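Uncharacterized protein (Parabacteroides merdae, PDB 4R7F) is of unknown function but contains immunoglobulin-like beta-sandwich domains and is probably related to the plug protein of type 9 secretion systems. Local coordinates at residues 29-32 and 38-41; 71-76 and 384-389; 108-111 and 115-118; 172-177 and 378-383. All blocks are in the same frame, centred on the assembly; numbering follows the deposited sequence.

The contacts join loops and strands of a chain dominated by beta sheet. Contacts 1 and 3 both belong to the N-terminal immunoglobulin-like domain and touch one another where Ile41 CD1 packs on Ile118 CG1, 3.8 Å away; both are apolar and partly buried, the first aliphatic, the second aromatic. Contact 2 is a charged pair at the surface, joining that domain to the loop before strand 389-397. Contact 4, again partly buried, joins the loop before helix 177-180 to the end of strand 373-380 through an aromatic pair and a water. Contacts 2 and 3 share the two-stranded sheet of 75-76 and 109-110, whereas Tyr380 and Arg389 tie contact 4 to contact 2 through their backbones.

Contact 1. Residues 29-32 and 38-41; sequences PYIA and QIEI
Two strands from different sheets of the N-terminal immunoglobulin-like sandwich meet through Ile31 and Ile39. Strand 30-32 pairs with strand 129-138 in one sheet and strand 39-46 belongs to the other, so these isoleucines meet between the layers where the chain passes from sheet to sheet. The side chains run aslant one another. CG2 of Ile31 lies 3.8 Å from CG1 of Ile39 and 4.0 Å from its terminal CD1, while CD1 of Ile31 reaches over the start of the second strand, 4.0 Å from the backbone N of Ile39. In Ile31, CG1 sits between the backbone N and the carbonyl carbon (chi1 59°), which leaves CG2 anti to the carbonyl carbon. Ile39 is folded at its second torsion (chi2 -74°), and its CD1 approaches the peptide linking Pro29 to Tyr30, 4.1 Å from Pro29 C. Val21 and Pro104 close round Ile31, and Val19 and Phe135 round Ile39. The polar end of Tyr30 is engaged elsewhere, its OH bonded to Thr395 OG1. Between the two segments the contact is thus one of branched aliphatic surfaces, dependent on shape and burial and not on polar bonds.

Contact 2. Residues 71-76 and 384-389; sequences PIEYMN and GARYDR
Glu73 and Arg386 both start with CG anti to the carbonyl carbon, but differ farther out: the glutamate runs on extended beyond CG, whereas the arginine bends at its third torsion (chi3 37°) and presents the NE side of its guanidinium to the carboxylate. The result is a side-on, bidentate salt bridge on the protein surface. It spans from the short, weakly bonded helical turn 71-74 of the N-terminal immunoglobulin-like domain to the loop between strands 373-380 and 389-397. The carboxylate and guanidinium planes are nearly coplanar, 18° apart, though the side chains themselves meet at about a right angle. NE of Arg386 donates to OE2 of Glu73 over 3.0 Å, and its NH2 to OE1 at 3.3 Å; both oxygens use their syn lone pairs. OE1 also accepts from the backbone N of Ser70, just before the turn, which steadies the carboxylate. The carbonyl O of Arg386 receives NE2 of Gln68, which lies just ahead of the turn, a second link between the two regions. With alanine in place of Glu73, the Arg386 guanidinium would probably lose its anionic mate and its bent chain would be likelier to turn into solvent. OE2 of Glu73 is shared, since NH2 of Arg386 also donates to it at 3.2 Å, with an N-H...O angle of 139°.

Contact 3. Residues 108-111 and 115-118; sequences VQFK and NYAI
Phe110 and Tyr116 extend toward each other and slide past in opposite directions, their ring planes inclined at 40° and their centroids 4.5 Å apart. The tilt is intermediate, and the pair is neither a parallel stack nor a T-shaped one. Its closest approach comes where CD1 of Phe110 lies over one face of the tyrosine ring, toward the rim, 3.6 Å from CE2 of Tyr116. Farther along, CE1 of Phe110 comes 3.9 Å from Tyr116 CD2, while at the other end the tyrosine oxygen OH lies 3.7 Å from Phe110 CB. The overlap therefore runs from the base of the phenylalanine to one side of its ring. Phe110 belongs to strand 109-110 of a small two-stranded antiparallel sheet with 75-76, beside the sheet of the immunoglobulin-like domain whose strand 114-122, a few residues on in the chain, carries Tyr116. Both side chains have CG anti to the carbonyl carbon (chi1 -54° and -71°), which brings each ring alongside the other. Replacement of Tyr116 by a serine would probably leave one flank of Phe110 without its aromatic cover and the carbonyl of Val112 without the hydroxyl that now bonds to it. His59 meets the Tyr116 ring edge-to-face, and Pro104 touches Phe110.

Contact 4. Residues 172-177 and 378-383; sequences FPITYP and VYYRPM
Tyr380, at the end of strand 373-380 in the three-stranded antiparallel sheet with 181-187 and 389-397, takes a T-shaped contact from Phe172, in the loop leading to helix 177-180. The tight side is aromatic. The edge of Phe172 points at one face of the tyrosine, the planes 82° apart and the centroids separated by 5.3 Å, with CE2 of Phe172 3.7 Å from Tyr380 CE2 and offset toward the rim. On the opposite face lies Pro382, its CD over the ring centre, so the tyrosine is sandwiched between a ring edge and a proline methylene. Both aromatic residues have CG anti to the backbone N (chi1 -165° for Phe172, 168° for Tyr380), and their side chains cross obliquely. Ile174 packs more loosely: its CG2 comes 4.0 Å from CE1 of Tyr380. The hydroxyl end has a different character, since a water takes the place of a direct link to the loop. That water lies in the plane of the tyrosine ring at its edge, 2.9 Å from Tyr380 OH, and accepts a weak, 3.4 Å hydrogen bond from the backbone N of Thr175.

Contact 1. Residues 29-32 and 38-41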
loop_
_atom_site.group_PDB
_atom_site.type_symbol
_atom_site.label_atom_id
_atom_site.label_comp_id
_atom_site.label_asym_id
_atom_site.label_seq_id
_atom_site.Cartn_x
_atom_site.Cartn_y
_atom_site.Cartn_z
ATOM N N PRO A 29 -9.913 1.034 -12.267
ATOM C CA PRO A 29 -10.467 0.910 -13.616
ATOM C C PRO A 29 -9.797 1.846 -14.618
ATOM O O PRO A 29 -10.454 2.698 -15.198
ATOM C CB PRO A 29 -11.936 1.297 -13.397
ATOM C CG PRO A 29 -11.872 2.333 -12.297
ATOM C CD PRO A 29 -10.725 1.936 -11.416
ATOM N N TYR A 30 -8.485 1.731 -14.745
ATOM C CA TYR A 30 -7.754 2.393 -15.805
ATOM C C TYR A 30 -6.548 1.595 -16.258
ATOM O O TYR A 30 -5.927 0.830 -15.478
ATOM C CB TYR A 30 -7.335 3.834 -15.430
ATOM C CG TYR A 30 -6.634 4.002 -14.107
ATOM C CD1 TYR A 30 -5.265 3.793 -13.982
ATOM C CD2 TYR A 30 -7.336 4.416 -12.978
ATOM C CE1 TYR A 30 -4.609 3.962 -12.750
ATOM C CE2 TYR A 30 -6.699 4.586 -11.740
ATOM C CZ TYR A 30 -5.338 4.347 -11.619
ATOM O OH TYR A 30 -4.712 4.554 -10.398
ATOM N N ILE A 31 -6.225 1.808 -17.534
ATOM C CA ILE A 31 -5.019 1.285 -18.157
ATOM C C ILE A 31 -4.327 2.340 -19.024
ATOM O O ILE A 31 -4.912 3.366 -19.375
ATOM C CB ILE A 31 -5.339 0.050 -18.999
ATOM C CG1 ILE A 31 -6.360 0.363 -20.087
ATOM C CG2 ILE A 31 -5.905 -1.038 -18.099
ATOM C CD1 ILE A 31 -6.568 -0.772 -21.083
ATOM N N ALA A 32 -3.063 2.092 -19.350
ATOM C CA ALA A 32 -2.295 2.997 -20.209
ATOM C C ALA A 32 -2.560 2.676 -21.653
ATOM O O ALA A 32 -2.691 1.508 -21.994
ATOM C CB ALA A 32 -0.810 2.867 -19.933
ATOM N N GLN A 38 -4.800 -5.027 -19.871
ATOM C CA GLN A 38 -6.162 -4.924 -20.387
ATOM C C GLN A 38 -7.179 -4.728 -19.286
ATOM O O GLN A 38 -7.028 -5.237 -18.159
ATOM C CB GLN A 38 -6.534 -6.196 -21.113
ATOM C CG GLN A 38 -5.648 -6.519 -22.310
ATOM C CD GLN A 38 -5.836 -7.961 -22.762
ATOM O OE1 GLN A 38 -5.445 -8.892 -22.050
ATOM N NE2 GLN A 38 -6.489 -8.152 -23.914
ATOM N N ILE A 39 -8.267 -4.053 -19.629
ATOM C CA ILE A 39 -9.444 -4.047 -18.768
ATOM C C ILE A 39 -10.250 -5.312 -18.970
ATOM O O ILE A 39 -10.451 -5.746 -20.108
ATOM C CB ILE A 39 -10.352 -2.848 -19.055
ATOM C CG1 ILE A 39 -9.689 -1.578 -18.545
ATOM C CG2 ILE A 39 -11.679 -3.008 -18.339
ATOM C CD1 ILE A 39 -9.716 -1.414 -17.033
ATOM N N GLU A 40 -10.708 -5.885 -17.859
ATOM C CA GLU A 40 -11.567 -7.031 -17.870
ATOM C C GLU A 40 -12.956 -6.608 -17.401
ATOM O O GLU A 40 -13.119 -6.082 -16.302
ATOM C CB GLU A 40 -11.035 -8.117 -16.953
ATOM C CG GLU A 40 -11.950 -9.343 -16.826
ATOM C CD GLU A 40 -11.358 -10.441 -15.938
ATOM O OE1 GLU A 40 -10.242 -10.253 -15.436
ATOM O OE2 GLU A 40 -11.992 -11.497 -15.729
ATOM N N ILE A 41 -13.948 -6.883 -18.241
ATOM C CA ILE A 41 -15.335 -6.765 -17.897
ATOM C C ILE A 41 -15.871 -8.166 -17.711
ATOM O O ILE A 41 -15.887 -8.955 -18.616
ATOM C CB ILE A 41 -16.125 -6.034 -18.983
ATOM C CG1 ILE A 41 -15.745 -4.558 -18.976
ATOM C CG2 ILE A 41 -17.610 -6.208 -18.737
ATOM C CD1 ILE A 41 -15.807 -3.902 -20.324
#

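Contact 2. Residues 71-76 and 384-389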
loop_
_atom_site.group_PDB
_atom_site.type_symbol
_atom_site.label_atom_id
_atom_site.label_comp_id
_atom_site.label_asym_id
_atom_site.label_seq_id
_atom_site.Cartn_x
_atom_site.Cartn_y
_atom_site.Cartn_z
ATOM N N PRO A 71 -16.539 6.924 -33.908
ATOM C CA PRO A 71 -15.788 5.696 -33.660
ATOM C C PRO A 71 -14.456 5.561 -34.369
ATOM O O PRO A 71 -13.505 5.031 -33.781
ATOM C CB PRO A 71 -16.739 4.606 -34.141
ATOM C CG PRO A 71 -18.091 5.164 -33.890
ATOM C CD PRO A 71 -17.964 6.636 -34.179
ATOM N N ILE A 72 -14.357 6.027 -35.607
ATOM C CA ILE A 72 -13.080 5.862 -36.346
ATOM C C ILE A 72 -11.959 6.703 -35.712
ATOM O O ILE A 72 -10.789 6.313 -35.750
ATOM C CB ILE A 72 -13.220 6.096 -37.887
ATOM C CG1 ILE A 72 -12.032 5.456 -38.650
ATOM C CG2 ILE A 72 -13.433 7.575 -38.240
ATOM C CD1 ILE A 72 -11.900 3.943 -38.460
ATOM N N GLU A 73 -12.330 7.826 -35.095
ATOM C CA GLU A 73 -11.370 8.674 -34.388
ATOM C C GLU A 73 -10.829 8.024 -33.110
ATOM O O GLU A 73 -9.702 8.310 -32.719
ATOM C CB GLU A 73 -11.998 10.033 -34.043
ATOM C CG GLU A 73 -12.268 10.945 -35.241
ATOM C CD GLU A 73 -13.018 12.206 -34.846
ATOM O OE1 GLU A 73 -14.261 12.113 -34.744
ATOM O OE2 GLU A 73 -12.372 13.279 -34.608
ATOM N N TYR A 74 -11.603 7.147 -32.458
ATOM C CA TYR A 74 -11.174 6.612 -31.157
ATOM C C TYR A 74 -10.897 5.155 -31.036
ATOM O O TYR A 74 -10.206 4.780 -30.092
ATOM C CB TYR A 74 -12.098 7.024 -30.024
ATOM C CG TYR A 74 -13.546 6.586 -30.085
ATOM C CD1 TYR A 74 -13.936 5.302 -29.703
ATOM C CD2 TYR A 74 -14.538 7.507 -30.425
ATOM C CE1 TYR A 74 -15.278 4.948 -29.694
ATOM C CE2 TYR A 74 -15.873 7.175 -30.416
ATOM C CZ TYR A 74 -16.248 5.902 -30.060
ATOM O OH TYR A 74 -17.590 5.627 -30.062
HETATM N N MSE A 75 -11.400 4.340 -31.964
HETATM C CA MSE A 75 -11.218 2.875 -31.944
HETATM C C MSE A 75 -10.874 2.353 -33.317
HETATM O O MSE A 75 -11.352 2.888 -34.336
HETATM C CB MSE A 75 -12.488 2.133 -31.486
HETATM C CG MSE A 75 -13.712 2.332 -32.400
HETATM SE SE MSE A 75 -15.450 1.700 -31.697
HETATM C CE MSE A 75 -15.137 -0.244 -31.708
ATOM N N ASN A 76 -10.107 1.274 -33.347
ATOM C CA ASN A 76 -9.971 0.482 -34.514
ATOM C C ASN A 76 -10.798 -0.767 -34.273
ATOM O O ASN A 76 -10.617 -1.448 -33.265
ATOM C CB ASN A 76 -8.519 0.148 -34.792
ATOM C CG ASN A 76 -8.307 -0.219 -36.247
ATOM O OD1 ASN A 76 -8.541 -1.354 -36.635
ATOM N ND2 ASN A 76 -7.928 0.759 -37.071
ATOM N N GLY A 384 -9.564 24.540 -29.054
ATOM C CA GLY A 384 -9.602 23.874 -30.351
ATOM C C GLY A 384 -9.502 22.352 -30.354
ATOM O O GLY A 384 -9.777 21.743 -31.382
ATOM N N ALA A 385 -9.117 21.712 -29.240
ATOM C CA ALA A 385 -9.052 20.230 -29.209
ATOM C C ALA A 385 -10.465 19.699 -29.169
ATOM O O ALA A 385 -11.360 20.374 -28.654
ATOM C CB ALA A 385 -8.261 19.727 -28.005
ATOM N N ARG A 386 -10.690 18.513 -29.715
ATOM C CA ARG A 386 -12.061 18.039 -29.898
ATOM C C ARG A 386 -12.559 17.170 -28.738
ATOM O O ARG A 386 -13.736 16.782 -28.706
ATOM C CB ARG A 386 -12.168 17.281 -31.223
ATOM C CG ARG A 386 -11.829 18.121 -32.444
ATOM C CD ARG A 386 -11.734 17.302 -33.736
ATOM N NE ARG A 386 -12.704 16.196 -33.871
ATOM C CZ ARG A 386 -14.015 16.349 -34.050
ATOM N NH1 ARG A 386 -14.550 17.560 -34.057
ATOM N NH2 ARG A 386 -14.814 15.294 -34.205
ATOM N N TYR A 387 -11.665 16.846 -27.799
ATOM C CA TYR A 387 -11.955 15.865 -26.740
ATOM C C TYR A 387 -10.972 15.981 -25.578
ATOM O O TYR A 387 -9.906 16.593 -25.702
ATOM C CB TYR A 387 -11.964 14.432 -27.281
ATOM C CG TYR A 387 -10.598 13.868 -27.560
ATOM C CD1 TYR A 387 -9.860 14.290 -28.674
ATOM C CD2 TYR A 387 -10.011 12.953 -26.690
ATOM C CE1 TYR A 387 -8.570 13.808 -28.915
ATOM C CE2 TYR A 387 -8.727 12.448 -26.931
ATOM C CZ TYR A 387 -8.015 12.872 -28.047
ATOM O OH TYR A 387 -6.759 12.365 -28.301
ATOM N N ASP A 388 -11.374 15.415 -24.444
ATOM C CA ASP A 388 -10.590 15.427 -23.229
ATOM C C ASP A 388 -9.659 14.217 -23.205
ATOM O O ASP A 388 -10.112 13.068 -23.083
ATOM C CB ASP A 388 -11.491 15.343 -22.006
ATOM C CG ASP A 388 -12.240 16.633 -21.716
ATOM O OD1 ASP A 388 -11.742 17.722 -22.035
ATOM O OD2 ASP A 388 -13.337 16.556 -21.123
ATOM N N ARG A 389 -8.359 14.495 -23.289
ATOM C CA ARG A 389 -7.324 13.487 -23.059
ATOM C C ARG A 389 -7.093 13.302 -21.591
ATOM O O ARG A 389 -7.195 14.258 -20.809
ATOM C CB ARG A 389 -6.015 13.905 -23.711
ATOM C CG ARG A 389 -6.092 13.919 -25.228
ATOM C CD ARG A 389 -4.990 14.767 -25.829
ATOM N NE ARG A 389 -3.678 14.145 -25.643
ATOM C CZ ARG A 389 -2.528 14.753 -25.928
ATOM N NH1 ARG A 389 -2.530 16.002 -26.351
ATOM N NH2 ARG A 389 -1.368 14.137 -25.767
#

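Contact 3. Residues 108-111 and 115-118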
loop_
_atom_site.group_PDB
_atom_site.type_symbol
_atom_site.label_atom_id
_atom_site.label_comp_id
_atom_site.label_asym_id
_atom_site.label_seq_id
_atom_site.Cartn_x
_atom_site.Cartn_y
_atom_site.Cartn_z
ATOM N N VAL A 108 -10.960 -4.994 -31.092
ATOM C CA VAL A 108 -11.018 -3.562 -30.773
ATOM C C VAL A 108 -9.767 -3.094 -30.048
ATOM O O VAL A 108 -9.357 -3.670 -29.026
ATOM C CB VAL A 108 -12.230 -3.186 -29.910
ATOM C CG1 VAL A 108 -12.266 -1.676 -29.690
ATOM C CG2 VAL A 108 -13.515 -3.645 -30.583
ATOM N N GLN A 109 -9.154 -2.054 -30.604
ATOM C CA GLN A 109 -8.073 -1.341 -29.947
ATOM C C GLN A 109 -8.443 0.133 -29.940
ATOM O O GLN A 109 -9.273 0.571 -30.737
ATOM C CB GLN A 109 -6.741 -1.546 -30.662
ATOM C CG GLN A 109 -6.433 -2.979 -31.076
ATOM C CD GLN A 109 -7.013 -3.330 -32.423
ATOM O OE1 GLN A 109 -6.910 -2.561 -33.386
ATOM N NE2 GLN A 109 -7.658 -4.490 -32.496
ATOM N N PHE A 110 -7.840 0.884 -29.022
ATOM C CA PHE A 110 -8.178 2.284 -28.840
ATOM C C PHE A 110 -7.118 3.162 -29.475
ATOM O O PHE A 110 -5.940 2.841 -29.436
ATOM C CB PHE A 110 -8.279 2.614 -27.352
ATOM C CG PHE A 110 -9.214 1.714 -26.600
ATOM C CD1 PHE A 110 -10.562 1.771 -26.823
ATOM C CD2 PHE A 110 -8.731 0.810 -25.671
ATOM C CE1 PHE A 110 -11.423 0.934 -26.149
ATOM C CE2 PHE A 110 -9.587 -0.006 -24.975
ATOM C CZ PHE A 110 -10.936 0.049 -25.226
ATOM N N LYS A 111 -7.548 4.280 -30.038
ATOM C CA LYS A 111 -6.652 5.193 -30.686
ATOM C C LYS A 111 -6.324 6.401 -29.840
ATOM O O LYS A 111 -5.373 7.084 -30.151
ATOM C CB LYS A 111 -7.270 5.683 -31.989
ATOM C CG LYS A 111 -7.327 4.630 -33.065
ATOM C CD LYS A 111 -8.045 5.171 -34.277
ATOM C CE LYS A 111 -7.968 4.152 -35.395
ATOM N NZ LYS A 111 -8.849 4.565 -36.507
ATOM N N ASN A 115 -11.989 8.745 -21.299
ATOM C CA ASN A 115 -12.978 7.934 -20.621
ATOM C C ASN A 115 -13.761 7.075 -21.635
ATOM O O ASN A 115 -14.228 7.599 -22.654
ATOM C CB ASN A 115 -13.913 8.854 -19.868
ATOM C CG ASN A 115 -13.278 9.447 -18.625
ATOM O OD1 ASN A 115 -12.287 8.929 -18.113
ATOM N ND2 ASN A 115 -13.830 10.567 -18.151
ATOM N N TYR A 116 -13.894 5.786 -21.364
ATOM C CA TYR A 116 -14.662 4.869 -22.249
ATOM C C TYR A 116 -15.823 4.196 -21.513
ATOM O O TYR A 116 -15.680 3.776 -20.359
ATOM C CB TYR A 116 -13.775 3.778 -22.854
ATOM C CG TYR A 116 -12.812 4.287 -23.901
ATOM C CD1 TYR A 116 -11.546 4.752 -23.556
ATOM C CD2 TYR A 116 -13.169 4.324 -25.226
ATOM C CE1 TYR A 116 -10.681 5.258 -24.511
ATOM C CE2 TYR A 116 -12.308 4.816 -26.183
ATOM C CZ TYR A 116 -11.074 5.280 -25.821
ATOM O OH TYR A 116 -10.248 5.738 -26.794
ATOM N N ALA A 117 -16.974 4.117 -22.191
ATOM C CA ALA A 117 -18.126 3.419 -21.695
ATOM C C ALA A 117 -18.516 2.305 -22.653
ATOM O O ALA A 117 -18.757 2.526 -23.848
ATOM C CB ALA A 117 -19.266 4.374 -21.493
ATOM N N ILE A 118 -18.562 1.091 -22.109
ATOM C CA ILE A 118 -18.891 -0.106 -22.864
ATOM C C ILE A 118 -20.341 -0.440 -22.603
ATOM O O ILE A 118 -20.691 -0.798 -21.483
ATOM C CB ILE A 118 -18.017 -1.304 -22.439
ATOM C CG1 ILE A 118 -16.547 -1.009 -22.691
ATOM C CG2 ILE A 118 -18.413 -2.543 -23.201
ATOM C CD1 ILE A 118 -16.242 -0.412 -24.050
#

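Contact 4. Residues 172-177 and 378-383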
loop_
_atom_site.group_PDB
_atom_site.type_symbol
_atom_site.label_atom_id
_atom_site.label_comp_id
_atom_site.label_asym_id
_atom_site.label_seq_id
_atom_site.Cartn_x
_atom_site.Cartn_y
_atom_site.Cartn_z
ATOM N N PHE A 172 5.766 17.755 -20.288
ATOM C CA PHE A 172 4.521 18.003 -21.018
ATOM C C PHE A 172 4.015 19.398 -20.669
ATOM O O PHE A 172 3.027 19.546 -19.969
ATOM C CB PHE A 172 3.476 16.921 -20.721
ATOM C CG PHE A 172 2.326 16.910 -21.682
ATOM C CD1 PHE A 172 2.451 16.296 -22.926
ATOM C CD2 PHE A 172 1.117 17.542 -21.361
ATOM C CE1 PHE A 172 1.395 16.294 -23.826
ATOM C CE2 PHE A 172 0.062 17.535 -22.260
ATOM C CZ PHE A 172 0.199 16.917 -23.492
ATOM N N PRO A 173 4.730 20.433 -21.133
ATOM C CA PRO A 173 4.389 21.774 -20.696
ATOM C C PRO A 173 2.968 22.104 -21.096
ATOM O O PRO A 173 2.501 21.634 -22.135
ATOM C CB PRO A 173 5.410 22.645 -21.424
ATOM C CG PRO A 173 6.589 21.737 -21.641
ATOM C CD PRO A 173 5.938 20.431 -21.978
ATOM N N ILE A 174 2.268 22.815 -20.216
ATOM C CA ILE A 174 0.892 23.262 -20.464
ATOM C C ILE A 174 0.796 24.748 -20.137
ATOM O O ILE A 174 0.956 25.151 -18.984
ATOM C CB ILE A 174 -0.117 22.499 -19.589
ATOM C CG1 ILE A 174 -0.137 21.027 -19.949
ATOM C CG2 ILE A 174 -1.515 23.045 -19.768
ATOM C CD1 ILE A 174 -0.629 20.159 -18.809
ATOM N N THR A 175 0.549 25.565 -21.152
ATOM C CA THR A 175 0.593 27.015 -20.984
ATOM C C THR A 175 -0.436 27.564 -19.983
ATOM O O THR A 175 -0.056 28.316 -19.105
ATOM C CB THR A 175 0.459 27.737 -22.327
ATOM O OG1 THR A 175 1.319 27.106 -23.289
ATOM C CG2 THR A 175 0.853 29.180 -22.179
ATOM N N TYR A 176 -1.702 27.141 -20.081
ATOM C CA TYR A 176 -2.769 27.657 -19.226
ATOM C C TYR A 176 -3.514 26.509 -18.553
ATOM O O TYR A 176 -4.636 26.191 -18.890
ATOM C CB TYR A 176 -3.772 28.516 -20.017
ATOM C CG TYR A 176 -3.235 29.812 -20.611
ATOM C CD1 TYR A 176 -3.193 31.014 -19.870
ATOM C CD2 TYR A 176 -2.808 29.839 -21.937
ATOM C CE1 TYR A 176 -2.710 32.174 -20.446
ATOM C CE2 TYR A 176 -2.348 30.986 -22.525
ATOM C CZ TYR A 176 -2.292 32.145 -21.795
ATOM O OH TYR A 176 -1.816 33.249 -22.469
ATOM N N PRO A 177 -2.905 25.908 -17.552
ATOM C CA PRO A 177 -3.557 24.770 -16.925
ATOM C C PRO A 177 -4.814 25.106 -16.142
ATOM O O PRO A 177 -5.630 24.215 -15.883
ATOM C CB PRO A 177 -2.472 24.204 -15.991
ATOM C CG PRO A 177 -1.564 25.326 -15.752
ATOM C CD PRO A 177 -1.583 26.181 -16.992
ATOM N N VAL A 378 -6.411 13.486 -14.283
ATOM C CA VAL A 378 -6.054 14.738 -14.870
ATOM C C VAL A 378 -6.334 14.666 -16.372
ATOM O O VAL A 378 -5.658 13.959 -17.072
ATOM C CB VAL A 378 -4.559 15.022 -14.642
ATOM C CG1 VAL A 378 -4.163 16.318 -15.338
ATOM C CG2 VAL A 378 -4.242 15.090 -13.154
ATOM N N TYR A 379 -7.320 15.428 -16.831
ATOM C CA TYR A 379 -7.743 15.487 -18.207
ATOM C C TYR A 379 -7.275 16.800 -18.832
ATOM O O TYR A 379 -7.173 17.824 -18.151
ATOM C CB TYR A 379 -9.267 15.437 -18.288
ATOM C CG TYR A 379 -9.848 14.170 -17.778
ATOM C CD1 TYR A 379 -10.025 13.085 -18.606
ATOM C CD2 TYR A 379 -10.178 14.031 -16.457
ATOM C CE1 TYR A 379 -10.574 11.904 -18.132
ATOM C CE2 TYR A 379 -10.686 12.852 -15.969
ATOM C CZ TYR A 379 -10.903 11.798 -16.804
ATOM O OH TYR A 379 -11.401 10.607 -16.284
ATOM N N TYR A 380 -6.993 16.774 -20.134
ATOM C CA TYR A 380 -6.324 17.911 -20.768
ATOM C C TYR A 380 -7.082 18.260 -22.000
ATOM O O TYR A 380 -7.305 17.380 -22.848
ATOM C CB TYR A 380 -4.897 17.547 -21.171
ATOM C CG TYR A 380 -4.170 18.531 -22.091
ATOM C CD1 TYR A 380 -3.958 19.848 -21.698
ATOM C CD2 TYR A 380 -3.573 18.114 -23.279
ATOM C CE1 TYR A 380 -3.226 20.740 -22.486
ATOM C CE2 TYR A 380 -2.843 19.005 -24.093
ATOM C CZ TYR A 380 -2.685 20.323 -23.688
ATOM O OH TYR A 380 -1.990 21.250 -24.436
ATOM N N ARG A 381 -7.472 19.536 -22.097
ATOM C CA ARG A 381 -8.138 20.036 -23.296
ATOM C C ARG A 381 -7.850 21.478 -23.660
ATOM O O ARG A 381 -8.537 22.404 -23.215
ATOM C CB ARG A 381 -9.615 19.843 -23.192
ATOM C CG ARG A 381 -10.263 20.048 -24.534
ATOM C CD ARG A 381 -11.590 19.397 -24.552
ATOM N NE ARG A 381 -12.338 19.855 -25.687
ATOM C CZ ARG A 381 -13.617 19.569 -25.871
ATOM N NH1 ARG A 381 -14.271 18.794 -25.004
ATOM N NH2 ARG A 381 -14.230 20.045 -26.935
ATOM N N PRO A 382 -6.841 21.674 -24.503
ATOM C CA PRO A 382 -6.488 23.036 -24.938
ATOM C C PRO A 382 -7.509 23.561 -25.948
ATOM O O PRO A 382 -8.262 22.761 -26.494
ATOM C CB PRO A 382 -5.126 22.832 -25.609
ATOM C CG PRO A 382 -5.213 21.453 -26.204
ATOM C CD PRO A 382 -6.117 20.641 -25.265
HETATM N N MSE A 383 -7.545 24.878 -26.168
HETATM C CA MSE A 383 -8.531 25.460 -27.094
HETATM C C MSE A 383 -8.411 24.780 -28.442
HETATM O O MSE A 383 -7.335 24.418 -28.910
HETATM C CB MSE A 383 -8.471 26.998 -27.156
HETATM C CG MSE A 383 -9.566 27.654 -26.289
HETATM SE SE MSE A 383 -11.388 27.298 -26.986
HETATM C CE MSE A 383 -11.178 27.890 -28.859
HETATM O O HOH W 1 -0.780 23.799 -23.680
#